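Local coordinates for transcription antitermination protein NusB (Thermotoga maritima, PDB 1TZV), which probably takes part in transcription antitermination of ribosomal RNA genes by binding the boxA sequence of their transcripts, at residues A[11-16]-A[78-83]; A[20-25]-A[31-36]. All coordinates share one frame; numbering follows the deposited sequence. Where two conformers were deposited one is given.

How the contacts relate
The chain opens with helix 5-19, which supplies 11-16 of contact 1. It then turns through 20-25 and enters helix 27-34, whose end belongs to 31-36. Contact 2 closes this short loop at the surface. Only after helices 41-56 and 58-66 does the chain reach 78-83, at the start of helix 79-94, and close the long loop of contact 1 in the interior. Contact 2 therefore falls wholly within that long loop, and the two do not cross. Their centres lie about 11 Å apart. Ile34 packs on Ala15 and Lys14, and a salt bridge from Arg82 to Glu20 joins the 20-25 segment to helix 79-94.

Contact 1 of 2, residues A[11-16]-A[78-83]; sequences AVFKAL and SVVDRN
Phe13 and Leu16 of helix 5-19 meet Val80 and Asn83 near the start of helix 79-94. The Phe13 ring comes edge first: its CE1 lies 3.7 Å from Val80 O, near the ring plane. At the end of the ring, CZ touches Val80 CG1 at 3.9 Å. CG of Phe13 stands anti to the backbone N (chi1 174°), which carries the ring across to the other helix. Leu16 takes the Asn83 side, with its CB 3.9 Å from Asn83 CB and 3.8 Å from Asn83 CG. With an alanine at Asn83 the flat amide is gone, and a gap would probably open beside Leu16 CB.

Farther out, the Phe13 ring meets the ring of Tyr114 and touches Ile110, both on helix 100-114. Tyr114 also touches Val80. Ser78 is the N-cap of helix 79-94, its OG accepting from Asp81 N at 3.0 Å in an almost straight bond. The two helix segments cross at 123°, their axes 10.1 Å apart. This is buried packing between early and late helices of the all-helical NusB fold. No salt bridge joins the two segments, so their hold on each other probably comes mostly from buried apolar surface and the fit of the Phe13 edge against Val80.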
ATOM      1  N   ALA A  11       1.854  -4.328   8.305  1.00 14.87           N
ATOM      2  CA  ALA A  11       1.398  -3.492   9.428  1.00 15.73           C
ATOM      3  C   ALA A  11       0.797  -2.196   8.868  1.00 13.66           C
ATOM      4  O   ALA A  11      -0.206  -1.688   9.383  1.00 14.57           O
ATOM      5  CB  ALA A  11       2.568  -3.168  10.377  1.00 16.91           C
ATOM      6  N   VAL A  12       1.430  -1.649   7.828  1.00 14.22           N
ATOM      7  CA  VAL A  12       0.931  -0.441   7.176  1.00 13.61           C
ATOM      8  C   VAL A  12      -0.460  -0.748   6.598  1.00 13.56           C
ATOM      9  O   VAL A  12      -1.415   0.014   6.793  1.00 14.04           O
ATOM     10  CB  VAL A  12       1.905   0.016   6.049  1.00 13.98           C
ATOM     11  CG1 VAL A  12       1.303   1.165   5.295  1.00 14.40           C
ATOM     12  CG2 VAL A  12       3.247   0.425   6.644  1.00 15.49           C
ATOM     13  N   PHE A  13      -0.567  -1.880   5.905  1.00 12.80           N
ATOM     14  CA  PHE A  13      -1.847  -2.268   5.337  1.00 13.94           C
ATOM     15  C   PHE A  13      -2.898  -2.432   6.430  1.00 12.83           C
ATOM     16  O   PHE A  13      -4.015  -1.952   6.269  1.00 13.70           O
ATOM     17  CB  PHE A  13      -1.733  -3.566   4.544  1.00 13.04           C
ATOM     18  CG  PHE A  13      -3.063  -4.069   4.074  1.00 13.01           C
ATOM     19  CD1 PHE A  13      -3.703  -3.461   3.005  1.00 13.72           C
ATOM     20  CD2 PHE A  13      -3.724  -5.057   4.777  1.00 13.79           C
ATOM     21  CE1 PHE A  13      -5.010  -3.830   2.651  1.00 14.81           C
ATOM     22  CE2 PHE A  13      -5.026  -5.437   4.435  1.00 15.96           C
ATOM     23  CZ  PHE A  13      -5.666  -4.818   3.371  1.00 16.99           C
ATOM     24  N   LYS A  14      -2.558  -3.101   7.528  0.50 13.94           N
ATOM     25  CA  LYS A  14      -3.528  -3.276   8.603  0.50 15.08           C
ATOM     26  C   LYS A  14      -4.012  -1.950   9.169  0.50 14.21           C
ATOM     27  O   LYS A  14      -5.192  -1.815   9.502  0.50 16.58           O
ATOM     28  CB  LYS A  14      -2.942  -4.151   9.710  0.50 15.66           C
ATOM     29  CG  LYS A  14      -2.707  -5.590   9.278  0.50 20.56           C
ATOM     30  CD  LYS A  14      -2.188  -6.449  10.423  0.50 25.14           C
ATOM     31  CE  LYS A  14      -0.833  -5.964  10.908  0.50 31.04           C
ATOM     32  NZ  LYS A  14      -0.369  -6.708  12.106  0.50 36.19           N
ATOM     33  N   ALA A  15      -3.130  -0.959   9.271  1.00 13.40           N
ATOM     34  CA  ALA A  15      -3.549   0.347   9.781  1.00 13.54           C
ATOM     35  C   ALA A  15      -4.547   0.974   8.799  1.00 13.83           C
ATOM     36  O   ALA A  15      -5.571   1.518   9.210  1.00 15.25           O
ATOM     37  CB  ALA A  15      -2.330   1.263   9.998  1.00 13.98           C
ATOM     38  N   LEU A  16      -4.262   0.888   7.494  1.00 13.01           N
ATOM     39  CA  LEU A  16      -5.166   1.426   6.476  1.00 13.47           C
ATOM     40  C   LEU A  16      -6.518   0.709   6.531  1.00 12.96           C
ATOM     41  O   LEU A  16      -7.558   1.352   6.464  1.00 13.42           O
ATOM     42  CB  LEU A  16      -4.572   1.259   5.065  1.00 13.00           C
ATOM     43  CG  LEU A  16      -3.307   2.066   4.806  1.00 13.47           C
ATOM     44  CD1 LEU A  16      -2.695   1.605   3.498  1.00 15.53           C
ATOM     45  CD2 LEU A  16      -3.624   3.537   4.741  1.00 15.25           C
ATOM     46  N   SER A  78     -13.299  -2.970  -2.727  1.00 13.70           N
ATOM     47  CA  SER A  78     -13.302  -3.428  -1.347  1.00 13.58           C
ATOM     48  C   SER A  78     -12.250  -2.668  -0.554  1.00 14.70           C
ATOM     49  O   SER A  78     -11.325  -2.057  -1.121  1.00 15.05           O
ATOM     50  CB  SER A  78     -12.970  -4.904  -1.272  1.00 14.77           C
ATOM     51  OG  SER A  78     -11.582  -5.110  -1.589  1.00 15.77           O
ATOM     52  N   VAL A  79     -12.389  -2.688   0.764  0.50 15.19           N
ATOM     53  CA  VAL A  79     -11.424  -2.008   1.610  0.50 16.04           C
ATOM     54  C   VAL A  79     -10.024  -2.589   1.347  0.50 14.39           C
ATOM     55  O   VAL A  79      -9.029  -1.859   1.410  0.50 15.77           O
ATOM     56  CB  VAL A  79     -11.785  -2.137   3.124  0.50 15.24           C
ATOM     57  CG1 VAL A  79     -13.068  -1.356   3.432  0.50 18.11           C
ATOM     58  CG2 VAL A  79     -11.959  -3.605   3.505  0.50 19.92           C
ATOM     59  N   VAL A  80      -9.938  -3.880   1.041  1.00 12.93           N
ATOM     60  CA  VAL A  80      -8.640  -4.481   0.777  1.00 12.76           C
ATOM     61  C   VAL A  80      -8.036  -3.959  -0.518  1.00 12.56           C
ATOM     62  O   VAL A  80      -6.891  -3.477  -0.532  1.00 12.98           O
ATOM     63  CB  VAL A  80      -8.720  -5.998   0.681  1.00 12.75           C
ATOM     64  CG1 VAL A  80      -7.350  -6.573   0.294  1.00 14.96           C
ATOM     65  CG2 VAL A  80      -9.191  -6.586   2.023  1.00 15.92           C
ATOM     66  N   ASP A  81      -8.774  -4.024  -1.623  1.00 12.89           N
ATOM     67  CA  ASP A  81      -8.200  -3.597  -2.893  1.00 14.32           C
ATOM     68  C   ASP A  81      -7.883  -2.108  -2.934  1.00 13.44           C
ATOM     69  O   ASP A  81      -6.845  -1.703  -3.469  1.00 14.18           O
ATOM     70  CB  ASP A  81      -9.134  -3.997  -4.029  1.00 13.46           C
ATOM     71  CG  ASP A  81      -9.214  -5.499  -4.202  1.00 16.09           C
ATOM     72  OD1 ASP A  81      -8.297  -6.198  -3.710  1.00 16.91           O
ATOM     73  OD2 ASP A  81     -10.194  -5.957  -4.843  1.00 17.48           O
ATOM     74  N   ARG A  82      -8.757  -1.271  -2.393  1.00 13.78           N
ATOM     75  CA  ARG A  82      -8.503   0.162  -2.376  1.00 12.96           C
ATOM     76  C   ARG A  82      -7.213   0.480  -1.615  1.00 12.62           C
ATOM     77  O   ARG A  82      -6.352   1.257  -2.082  1.00 14.14           O
ATOM     78  CB  ARG A  82      -9.693   0.889  -1.706  1.00 12.79           C
ATOM     79  CG  ARG A  82      -9.420   2.357  -1.323  1.00 14.56           C
ATOM     80  CD  ARG A  82     -10.699   3.132  -0.955  1.00 14.73           C
ATOM     81  NE  ARG A  82     -11.446   2.490   0.121  1.00 14.77           N
ATOM     82  CZ  ARG A  82     -12.502   1.708  -0.070  1.00 15.67           C
ATOM     83  NH1 ARG A  82     -13.088   1.157   0.977  1.00 17.20           N
ATOM     84  NH2 ARG A  82     -12.996   1.512  -1.287  1.00 16.69           N
ATOM     85  N   ASN A  83      -7.043  -0.135  -0.454  1.00 13.24           N
ATOM     86  CA  ASN A  83      -5.862   0.167   0.340  1.00 13.45           C
ATOM     87  C   ASN A  83      -4.588  -0.518  -0.146  1.00 11.47           C
ATOM     88  O   ASN A  83      -3.493   0.036   0.029  1.00 12.93           O
ATOM     89  CB  ASN A  83      -6.195  -0.052   1.808  1.00 12.64           C
ATOM     90  CG  ASN A  83      -7.190   0.978   2.298  1.00 12.39           C
ATOM     91  OD1 ASN A  83      -8.384   0.675   2.545  1.00 16.59           O
ATOM     92  ND2 ASN A  83      -6.761   2.196   2.365  1.00 11.44           N
TER

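Contact 2 of 2, residues A[20-25]-A[31-36]; sequences EFRRDE and LEEILD
Arg22 NH1 is gripped by two carboxylates, those of Glu33 and Glu25. It reaches Glu33 OE2 at 2.9 Å and has a weak bond to Glu33 OE1. Arg22 NH2 completes the end-on grip with a bond of 3.0 Å to Glu33 OE1. Both Glu33 oxygens lie near the guanidinium plane, but the guanidinium and carboxylate planes are turned 31° apart. NH2 meets OE1 on its syn side, somewhat out of the carboxylate plane. NH1 comes to OE2 from above that plane.

Glu25 takes the guanidinium side-on. Arg22 NE gives a nearly straight bond of 2.7 Å to Glu25 OE1, and NH1 pairs with Glu25 OE2. The three side chains form a salt-bridge network, in which two acids probably share the charge of one arginine. Glu25 OE2 and Glu33 OE2 are 4.3 Å apart. The arginine likely offsets the repulsion between them.

The side chains of Arg22 and Glu33 approach from opposite directions. Glu33 runs extended beyond CG and reaches out to the guanidinium, which Arg22 brings to it by a bend at chi3 (60°). With NE and both terminal nitrogens engaged, the guanidinium has little freedom to turn. A type I turn from Arg22 to Glu25, closed by Glu25 N to Arg22 O at 3.0 Å, brings the side-on pair together.

The network lies at the protein surface. It bridges the loop after helix 5-19 to the last turn of helix 27-34, staying outside the apolar packing below. There Ile34 rests on Ala11 and Ala15 of helix 5-19, and Leu31 packs on Ala47 and Ile51 of helix 41-56. At the other end of the loop, Glu20 and Phe21 touch Val79 of helix 79-94.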
ATOM      1  N   GLU A  20     -10.583   2.319   7.925  1.00 15.04           N
ATOM      2  CA  GLU A  20     -11.853   2.378   7.183  1.00 16.06           C
ATOM      3  C   GLU A  20     -13.083   2.265   8.096  1.00 17.12           C
ATOM      4  O   GLU A  20     -14.184   2.692   7.718  1.00 17.07           O
ATOM      5  CB  GLU A  20     -11.903   1.269   6.120  1.00 15.93           C
ATOM      6  CG  GLU A  20     -10.844   1.428   5.007  1.00 17.99           C
ATOM      7  CD  GLU A  20     -11.379   2.150   3.780  1.00 20.45           C
ATOM      8  OE1 GLU A  20     -10.579   2.502   2.881  1.00 16.54           O
ATOM      9  OE2 GLU A  20     -12.608   2.352   3.703  1.00 24.08           O
ATOM     10  N   PHE A  21     -12.884   1.720   9.292  1.00 14.61           N
ATOM     11  CA  PHE A  21     -13.973   1.544  10.256  1.00 18.24           C
ATOM     12  C   PHE A  21     -13.769   2.411  11.483  1.00 17.75           C
ATOM     13  O   PHE A  21     -14.548   2.349  12.440  1.00 18.95           O
ATOM     14  CB  PHE A  21     -14.033   0.071  10.640  1.00 18.86           C
ATOM     15  CG  PHE A  21     -14.086  -0.836   9.454  1.00 18.30           C
ATOM     16  CD1 PHE A  21     -12.952  -1.522   9.033  1.00 21.11           C
ATOM     17  CD2 PHE A  21     -15.243  -0.910   8.687  1.00 20.63           C
ATOM     18  CE1 PHE A  21     -12.974  -2.269   7.852  1.00 21.70           C
ATOM     19  CE2 PHE A  21     -15.278  -1.645   7.513  1.00 22.06           C
ATOM     20  CZ  PHE A  21     -14.145  -2.328   7.090  1.00 21.06           C
ATOM     21  N   ARG A  22     -12.728   3.230  11.457  1.00 17.05           N
ATOM     22  CA  ARG A  22     -12.382   4.114  12.565  1.00 16.83           C
ATOM     23  C   ARG A  22     -11.958   5.438  11.964  1.00 17.57           C
ATOM     24  O   ARG A  22     -10.884   5.961  12.273  1.00 18.89           O
ATOM     25  CB  ARG A  22     -11.234   3.478  13.349  1.00 17.71           C
ATOM     26  CG  ARG A  22     -11.617   2.156  13.992  1.00 19.70           C
ATOM     27  CD  ARG A  22     -10.409   1.429  14.565  1.00 27.27           C
ATOM     28  NE  ARG A  22      -9.714   2.204  15.588  1.00 27.69           N
ATOM     29  CZ  ARG A  22      -8.594   1.807  16.186  1.00 28.72           C
ATOM     30  NH1 ARG A  22      -8.028   2.573  17.111  1.00 34.41           N
ATOM     31  NH2 ARG A  22      -8.039   0.652  15.854  1.00 33.53           N
ATOM     32  N   ARG A  23     -12.825   5.995  11.127  1.00 17.72           N
ATOM     33  CA  ARG A  23     -12.514   7.212  10.379  1.00 22.04           C
ATOM     34  C   ARG A  23     -12.314   8.490  11.173  1.00 27.53           C
ATOM     35  O   ARG A  23     -11.789   9.472  10.652  1.00 27.76           O
ATOM     36  CB  ARG A  23     -13.571   7.407   9.287  1.00 19.94           C
ATOM     37  CG  ARG A  23     -13.578   6.260   8.276  1.00 21.64           C
ATOM     38  CD  ARG A  23     -14.684   6.377   7.242  1.00 22.03           C
ATOM     39  NE  ARG A  23     -14.744   5.189   6.399  1.00 20.09           N
ATOM     40  CZ  ARG A  23     -15.402   5.122   5.250  1.00 24.57           C
ATOM     41  NH1 ARG A  23     -15.413   3.995   4.541  1.00 26.34           N
ATOM     42  NH2 ARG A  23     -16.045   6.194   4.813  1.00 24.86           N
ATOM     43  N   ASP A  24     -12.714   8.467  12.436  1.00 28.59           N
ATOM     44  CA  ASP A  24     -12.578   9.622  13.317  1.00 25.77           C
ATOM     45  C   ASP A  24     -11.240   9.588  14.032  1.00 32.92           C
ATOM     46  O   ASP A  24     -10.903  10.507  14.783  1.00 31.66           O
ATOM     47  CB  ASP A  24     -13.697   9.596  14.356  1.00 29.50           C
ATOM     48  CG  ASP A  24     -13.618   8.371  15.248  1.00 31.13           C
ATOM     49  OD1 ASP A  24     -13.537   7.244  14.711  1.00 35.08           O
ATOM     50  OD2 ASP A  24     -13.626   8.529  16.486  1.00 51.76           O
ATOM     51  N   GLU A  25     -10.481   8.518  13.816  1.00 27.30           N
ATOM     52  CA  GLU A  25      -9.185   8.369  14.461  1.00 22.71           C
ATOM     53  C   GLU A  25      -8.036   8.636  13.499  1.00 22.07           C
ATOM     54  O   GLU A  25      -8.169   8.458  12.279  1.00 23.44           O
ATOM     55  CB  GLU A  25      -9.041   6.967  15.069  1.00 25.73           C
ATOM     56  CG  GLU A  25      -9.875   6.724  16.315  1.00 32.27           C
ATOM     57  CD  GLU A  25      -9.739   5.304  16.843  1.00 38.22           C
ATOM     58  OE1 GLU A  25     -10.654   4.488  16.602  1.00 33.27           O
ATOM     59  OE2 GLU A  25      -8.715   4.998  17.491  1.00 36.96           O
ATOM     60  N   LEU A  31      -1.770   2.908  13.671  1.00 16.00           N
ATOM     61  CA  LEU A  31      -0.535   2.156  13.423  1.00 16.59           C
ATOM     62  C   LEU A  31       0.194   1.875  14.737  1.00 17.60           C
ATOM     63  O   LEU A  31       0.731   0.785  14.930  1.00 17.66           O
ATOM     64  CB  LEU A  31       0.402   2.907  12.467  1.00 17.32           C
ATOM     65  CG  LEU A  31       1.760   2.217  12.255  1.00 16.21           C
ATOM     66  CD1 LEU A  31       1.564   0.884  11.535  1.00 17.71           C
ATOM     67  CD2 LEU A  31       2.697   3.102  11.465  1.00 18.78           C
ATOM     68  N   GLU A  32       0.216   2.850  15.647  1.00 17.70           N
ATOM     69  CA  GLU A  32       0.894   2.633  16.931  1.00 19.59           C
ATOM     70  C   GLU A  32       0.299   1.490  17.761  1.00 21.67           C
ATOM     71  O   GLU A  32       1.004   0.872  18.566  1.00 24.90           O
ATOM     72  CB  GLU A  32       0.922   3.922  17.760  1.00 24.63           C
ATOM     73  CG  GLU A  32       1.816   5.015  17.165  1.00 24.00           C
ATOM     74  CD  GLU A  32       3.230   4.541  16.860  1.00 23.34           C
ATOM     75  OE1 GLU A  32       3.892   3.952  17.742  1.00 26.12           O
ATOM     76  OE2 GLU A  32       3.694   4.762  15.728  1.00 22.85           O
ATOM     77  N   GLU A  33      -0.986   1.196  17.585  1.00 20.69           N
ATOM     78  CA  GLU A  33      -1.611   0.091  18.321  1.00 23.61           C
ATOM     79  C   GLU A  33      -1.119  -1.240  17.746  1.00 25.79           C
ATOM     80  O   GLU A  33      -0.972  -2.234  18.462  1.00 26.04           O
ATOM     81  CB  GLU A  33      -3.135   0.126  18.195  1.00 22.36           C
ATOM     82  CG  GLU A  33      -3.819   1.376  18.732  1.00 34.26           C
ATOM     83  CD  GLU A  33      -5.331   1.301  18.587  1.00 29.84           C
ATOM     84  OE1 GLU A  33      -5.813   0.428  17.832  1.00 34.33           O
ATOM     85  OE2 GLU A  33      -6.033   2.117  19.218  1.00 39.79           O
ATOM     86  N   ILE A  34      -0.864  -1.247  16.440  1.00 22.18           N
ATOM     87  CA  ILE A  34      -0.408  -2.442  15.728  1.00 19.03           C
ATOM     88  C   ILE A  34       1.066  -2.721  15.990  1.00 24.00           C
ATOM     89  O   ILE A  34       1.465  -3.872  16.213  1.00 26.20           O
ATOM     90  CB  ILE A  34      -0.655  -2.264  14.202  1.00 18.57           C
ATOM     91  CG1 ILE A  34      -2.164  -2.279  13.941  1.00 19.16           C
ATOM     92  CG2 ILE A  34       0.035  -3.357  13.401  1.00 20.57           C
ATOM     93  CD1 ILE A  34      -2.554  -1.650  12.622  1.00 17.38           C
ATOM     94  N   LEU A  35       1.879  -1.667  15.963  1.00 21.20           N
ATOM     95  CA  LEU A  35       3.307  -1.812  16.210  1.00 21.44           C
ATOM     96  C   LEU A  35       3.524  -2.143  17.684  1.00 28.63           C
ATOM     97  O   LEU A  35       2.920  -1.540  18.571  1.00 34.45           O
ATOM     98  CB  LEU A  35       4.064  -0.523  15.849  1.00 20.81           C
ATOM     99  CG  LEU A  35       4.008  -0.111  14.370  1.00 19.45           C
ATOM    100  CD1 LEU A  35       4.685   1.238  14.193  1.00 19.76           C
ATOM    101  CD2 LEU A  35       4.676  -1.167  13.489  1.00 20.26           C
ATOM    102  N   ASP A  36       4.361  -3.135  17.931  1.00 27.28           N
ATOM    103  CA  ASP A  36       4.674  -3.530  19.295  1.00 28.99           C
ATOM    104  C   ASP A  36       6.081  -4.093  19.331  1.00 27.13           C
ATOM    105  O   ASP A  36       6.856  -3.921  18.384  1.00 26.73           O
ATOM    106  CB  ASP A  36       3.659  -4.556  19.825  1.00 32.09           C
ATOM    107  CG  ASP A  36       3.568  -5.796  18.969  1.00 30.66           C
ATOM    108  OD1 ASP A  36       4.533  -6.094  18.250  1.00 24.90           O
ATOM    109  OD2 ASP A  36       2.530  -6.487  19.030  1.00 31.60           O
TER